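Local coordinates for protein serine-threonine phosphatase 2C (Toxoplasma gondii, PDB 2I44) that probably removes phosphate groups from serine and threonine residues of other proteins, as a metal-dependent phosphatase of the PP2C family, at residues A[129-140]-A[227-238]. Sequence-based numbering, arbitrary orientation.
Sequences EQLNKDYASSTS and LQYSRAFGGKDL
A short antiparallel bridge ties strand 137-146 to the two-residue strand 233-234, with Ser138 and Phe233 as its hydrogen-bonded pair: Phe233 N gives to Ser138 O at 2.9 Å, and Ser138 N gives back to Phe233 O along a more bent path (138° at the hydrogen). Next along, Ser137 and Gly234 form the non-hydrogen-bonded pair. Gly234 sits at positive phi (81°), its CA making a CA-H...O contact with Ala136 O. Ala136 O also accepts Gly235 N at 2.8 Å, the bond almost straight at the hydrogen although the donor lies above the carbonyl plane. Ser137 OG turns back to its own segment and donates to Tyr135 O.

In the PP2C beta sandwich, strand 137-146 runs past the calcium site in one of the two sheets. Thr139 CG2 packs over one face of the Tyr229 ring as a CH-pi contact, 3.8 Å from the centroid, while its OG1 bonds to Ser158 and to the backbone of Asp60, a calcium ligand. On the sheet face of Ser138, Phe233 reaches helices 66-80 and 98-130, its CE2 3.5 Å from Ser140 CB.

Past the bridge, polar contacts take over. Asp237 N points straight at Asp134 O, and Lys236, extended at first and then bent at its third and fourth torsions, brings NZ between two carboxylates, 2.9 Å from Asp134 OD1 and 2.8 Å from Asp237 OD1. A water links the same NZ to Glu129 OE1. The lysine probably offsets the repulsion between the two carboxylates, helped by Arg217, which pairs with Asp237 OD2. Tyr135 lays one ring face on Asp237 CB and its edge against Leu238 CG.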
loop_
_atom_site.group_PDB
_atom_site.type_symbol
_atom_site.label_atom_id
_atom_site.label_comp_id
_atom_site.label_asym_id
_atom_site.label_seq_id
_atom_site.Cartn_x
_atom_site.Cartn_y
_atom_site.Cartn_z
ATOM N N GLU A 129 21.217 -3.279 -4.322
ATOM C CA GLU A 129 22.408 -3.788 -4.993
ATOM C C GLU A 129 23.649 -3.243 -4.299
ATOM O O GLU A 129 24.638 -3.952 -4.117
ATOM C CB GLU A 129 22.410 -3.364 -6.465
ATOM C CG GLU A 129 23.709 -3.674 -7.195
ATOM C CD GLU A 129 24.092 -5.138 -7.099
ATOM O OE1 GLU A 129 23.316 -5.987 -7.585
ATOM O OE2 GLU A 129 25.165 -5.447 -6.532
ATOM N N GLN A 130 23.578 -1.974 -3.910
ATOM C CA GLN A 130 24.676 -1.310 -3.224
ATOM C C GLN A 130 24.954 -1.930 -1.866
ATOM O O GLN A 130 26.083 -2.310 -1.568
ATOM C CB GLN A 130 24.360 0.177 -3.023
ATOM C CG GLN A 130 24.415 1.015 -4.286
ATOM C CD GLN A 130 25.782 0.978 -4.944
ATOM O OE1 GLN A 130 26.787 1.374 -4.343
ATOM N NE2 GLN A 130 25.829 0.500 -6.185
ATOM N N LEU A 131 23.913 -2.038 -1.048
ATOM C CA LEU A 131 24.051 -2.572 0.301
ATOM C C LEU A 131 23.858 -4.083 0.428
ATOM O O LEU A 131 23.684 -4.601 1.532
ATOM C CB LEU A 131 23.083 -1.831 1.231
ATOM C CG LEU A 131 23.080 -0.310 1.021
ATOM C CD1 LEU A 131 22.108 0.339 2.000
ATOM C CD2 LEU A 131 24.482 0.256 1.214
ATOM N N ASN A 132 23.893 -4.788 -0.698
ATOM C CA ASN A 132 23.736 -6.244 -0.708
ATOM C C ASN A 132 22.489 -6.796 -0.017
ATOM O O ASN A 132 22.571 -7.757 0.743
ATOM C CB ASN A 132 24.973 -6.918 -0.096
ATOM C CG ASN A 132 26.255 -6.542 -0.812
ATOM O OD1 ASN A 132 27.036 -5.719 -0.327
ATOM N ND2 ASN A 132 26.475 -7.137 -1.982
ATOM N N LYS A 133 21.339 -6.187 -0.283
ATOM C CA LYS A 133 20.069 -6.639 0.286
ATOM C C LYS A 133 19.404 -7.488 -0.806
ATOM O O LYS A 133 18.652 -6.971 -1.629
ATOM C CB LYS A 133 19.192 -5.426 0.620
ATOM C CG LYS A 133 19.824 -4.455 1.604
ATOM C CD LYS A 133 20.010 -5.117 2.958
ATOM C CE LYS A 133 20.703 -4.193 3.937
ATOM N NZ LYS A 133 20.761 -4.826 5.279
ATOM N N ASP A 134 19.685 -8.788 -0.808
ATOM C CA ASP A 134 19.161 -9.680 -1.841
ATOM C C ASP A 134 17.665 -9.928 -1.907
ATOM O O ASP A 134 17.114 -10.044 -2.997
ATOM C CB ASP A 134 19.862 -11.037 -1.773
ATOM C CG ASP A 134 21.343 -10.945 -2.073
ATOM O OD1 ASP A 134 21.780 -9.935 -2.672
ATOM O OD2 ASP A 134 22.070 -11.893 -1.719
ATOM N N TYR A 135 17.002 -10.012 -0.758
ATOM C CA TYR A 135 15.578 -10.296 -0.771
ATOM C C TYR A 135 14.681 -9.309 -0.042
ATOM O O TYR A 135 13.462 -9.469 -0.043
ATOM C CB TYR A 135 15.350 -11.713 -0.233
ATOM C CG TYR A 135 15.952 -12.792 -1.110
ATOM C CD1 TYR A 135 15.286 -13.239 -2.253
ATOM C CD2 TYR A 135 17.204 -13.338 -0.818
ATOM C CE1 TYR A 135 15.850 -14.207 -3.090
ATOM C CE2 TYR A 135 17.783 -14.307 -1.648
ATOM C CZ TYR A 135 17.099 -14.737 -2.782
ATOM O OH TYR A 135 17.657 -15.689 -3.603
ATOM N N ALA A 136 15.269 -8.296 0.582
ATOM C CA ALA A 136 14.462 -7.304 1.287
ATOM C C ALA A 136 13.382 -6.808 0.327
ATOM O O ALA A 136 13.685 -6.302 -0.757
ATOM C CB ALA A 136 15.332 -6.138 1.761
ATOM N N SER A 137 12.125 -6.975 0.731
ATOM C CA SER A 137 10.983 -6.577 -0.082
ATOM C C SER A 137 9.914 -5.871 0.748
ATOM O O SER A 137 10.009 -5.790 1.975
ATOM C CB SER A 137 10.341 -7.809 -0.732
ATOM O OG SER A 137 11.274 -8.569 -1.472
ATOM N N SER A 138 8.886 -5.370 0.065
ATOM C CA SER A 138 7.784 -4.696 0.735
ATOM C C SER A 138 6.551 -4.608 -0.162
ATOM O O SER A 138 6.654 -4.448 -1.386
ATOM C CB SER A 138 8.203 -3.278 1.163
ATOM O OG SER A 138 7.142 -2.586 1.812
ATOM N N THR A 139 5.379 -4.739 0.445
ATOM C CA THR A 139 4.146 -4.597 -0.306
ATOM C C THR A 139 3.923 -3.094 -0.310
ATOM O O THR A 139 4.688 -2.330 0.293
ATOM C CB THR A 139 2.938 -5.169 0.422
ATOM O OG1 THR A 139 2.717 -4.387 1.601
ATOM C CG2 THR A 139 3.145 -6.627 0.794
ATOM N N SER A 140 2.854 -2.678 -0.970
ATOM C CA SER A 140 2.500 -1.280 -1.013
ATOM C C SER A 140 1.047 -1.050 -1.401
ATOM O O SER A 140 0.515 -1.716 -2.285
ATOM C CB SER A 140 3.409 -0.533 -1.996
ATOM O OG SER A 140 2.939 0.786 -2.225
ATOM N N LEU A 227 8.522 -15.448 -1.337
ATOM C CA LEU A 227 7.482 -14.503 -0.952
ATOM C C LEU A 227 6.126 -15.103 -1.272
ATOM O O LEU A 227 6.001 -15.945 -2.163
ATOM C CB LEU A 227 7.651 -13.182 -1.709
ATOM C CG LEU A 227 8.974 -12.443 -1.503
ATOM C CD1 LEU A 227 8.979 -11.168 -2.328
ATOM C CD2 LEU A 227 9.147 -12.119 -0.021
ATOM N N GLN A 228 5.104 -14.678 -0.541
ATOM C CA GLN A 228 3.768 -15.188 -0.788
ATOM C C GLN A 228 2.902 -14.219 -1.587
ATOM O O GLN A 228 1.692 -14.376 -1.672
ATOM C CB GLN A 228 3.112 -15.597 0.530
ATOM C CG GLN A 228 3.731 -16.872 1.074
ATOM C CD GLN A 228 3.207 -17.262 2.440
ATOM O OE1 GLN A 228 3.273 -16.482 3.391
ATOM N NE2 GLN A 228 2.689 -18.481 2.545
ATOM N N TYR A 229 3.542 -13.204 -2.158
ATOM C CA TYR A 229 2.861 -12.258 -3.033
ATOM C C TYR A 229 3.766 -12.097 -4.256
ATOM O O TYR A 229 4.996 -12.181 -4.149
ATOM C CB TYR A 229 2.558 -10.923 -2.332
ATOM C CG TYR A 229 3.662 -10.312 -1.512
ATOM C CD1 TYR A 229 4.548 -9.396 -2.072
ATOM C CD2 TYR A 229 3.797 -10.614 -0.159
ATOM C CE1 TYR A 229 5.540 -8.790 -1.299
ATOM C CE2 TYR A 229 4.784 -10.016 0.618
ATOM C CZ TYR A 229 5.649 -9.105 0.040
ATOM O OH TYR A 229 6.618 -8.496 0.795
ATOM N N SER A 230 3.155 -11.881 -5.415
ATOM C CA SER A 230 3.885 -11.796 -6.681
ATOM C C SER A 230 4.316 -10.432 -7.231
ATOM O O SER A 230 4.904 -10.356 -8.318
ATOM C CB SER A 230 3.076 -12.536 -7.740
ATOM O OG SER A 230 1.706 -12.244 -7.579
ATOM N N ARG A 231 4.004 -9.361 -6.509
ATOM C CA ARG A 231 4.398 -8.018 -6.925
ATOM C C ARG A 231 4.849 -7.283 -5.674
ATOM O O ARG A 231 4.258 -7.451 -4.606
ATOM C CB ARG A 231 3.232 -7.285 -7.603
ATOM C CG ARG A 231 2.680 -8.027 -8.813
ATOM C CD ARG A 231 1.856 -7.123 -9.707
ATOM N NE ARG A 231 1.080 -7.878 -10.686
ATOM C CZ ARG A 231 0.309 -7.324 -11.616
ATOM N NH1 ARG A 231 0.219 -6.000 -11.699
ATOM N NH2 ARG A 231 -0.391 -8.093 -12.447
ATOM N N ALA A 232 5.903 -6.486 -5.799
ATOM C CA ALA A 232 6.421 -5.773 -4.644
ATOM C C ALA A 232 7.599 -4.867 -4.948
ATOM O O ALA A 232 8.176 -4.899 -6.043
ATOM C CB ALA A 232 6.840 -6.781 -3.584
ATOM N N PHE A 233 7.934 -4.042 -3.964
ATOM C CA PHE A 233 9.089 -3.167 -4.064
ATOM C C PHE A 233 10.244 -4.028 -3.550
ATOM O O PHE A 233 10.060 -4.831 -2.641
ATOM C CB PHE A 233 8.955 -1.963 -3.137
ATOM C CG PHE A 233 8.134 -0.842 -3.693
ATOM C CD1 PHE A 233 8.485 -0.233 -4.891
ATOM C CD2 PHE A 233 7.040 -0.353 -2.986
ATOM C CE1 PHE A 233 7.768 0.845 -5.378
ATOM C CE2 PHE A 233 6.309 0.732 -3.464
ATOM C CZ PHE A 233 6.676 1.334 -4.665
ATOM N N GLY A 234 11.429 -3.870 -4.125
ATOM C CA GLY A 234 12.558 -4.646 -3.649
ATOM C C GLY A 234 12.617 -6.058 -4.201
ATOM O O GLY A 234 12.322 -6.279 -5.371
ATOM N N GLY A 235 13.004 -7.018 -3.366
ATOM C CA GLY A 235 13.108 -8.384 -3.837
ATOM C C GLY A 235 14.109 -8.461 -4.983
ATOM O O GLY A 235 13.862 -9.119 -5.996
ATOM N N LYS A 236 15.250 -7.795 -4.818
ATOM C CA LYS A 236 16.286 -7.774 -5.855
ATOM C C LYS A 236 16.496 -9.112 -6.563
ATOM O O LYS A 236 16.388 -9.196 -7.785
ATOM C CB LYS A 236 17.626 -7.298 -5.274
ATOM C CG LYS A 236 18.767 -7.246 -6.301
ATOM C CD LYS A 236 20.018 -6.565 -5.734
ATOM C CE LYS A 236 20.707 -7.387 -4.653
ATOM N NZ LYS A 236 21.384 -8.596 -5.196
ATOM N N ASP A 237 16.776 -10.158 -5.800
ATOM C CA ASP A 237 17.028 -11.466 -6.395
ATOM C C ASP A 237 15.804 -12.283 -6.814
ATOM O O ASP A 237 15.886 -13.502 -6.972
ATOM C CB ASP A 237 17.939 -12.278 -5.469
ATOM C CG ASP A 237 19.356 -11.703 -5.406
ATOM O OD1 ASP A 237 19.563 -10.587 -5.930
ATOM O OD2 ASP A 237 20.255 -12.360 -4.837
ATOM N N LEU A 238 14.679 -11.603 -7.003
ATOM C CA LEU A 238 13.450 -12.249 -7.463
ATOM C C LEU A 238 12.863 -11.437 -8.618
ATOM O O LEU A 238 12.022 -11.924 -9.380
ATOM C CB LEU A 238 12.420 -12.348 -6.331
ATOM C CG LEU A 238 12.689 -13.333 -5.189
ATOM C CD1 LEU A 238 11.583 -13.220 -4.153
ATOM C CD2 LEU A 238 12.790 -14.758 -5.736
HETATM O O HOH W 1 23.729 -8.495 -6.971
HETATM O O HOH W 2 16.196 -6.690 -2.352
HETATM O O HOH W 3 16.270 -16.019 -5.951
#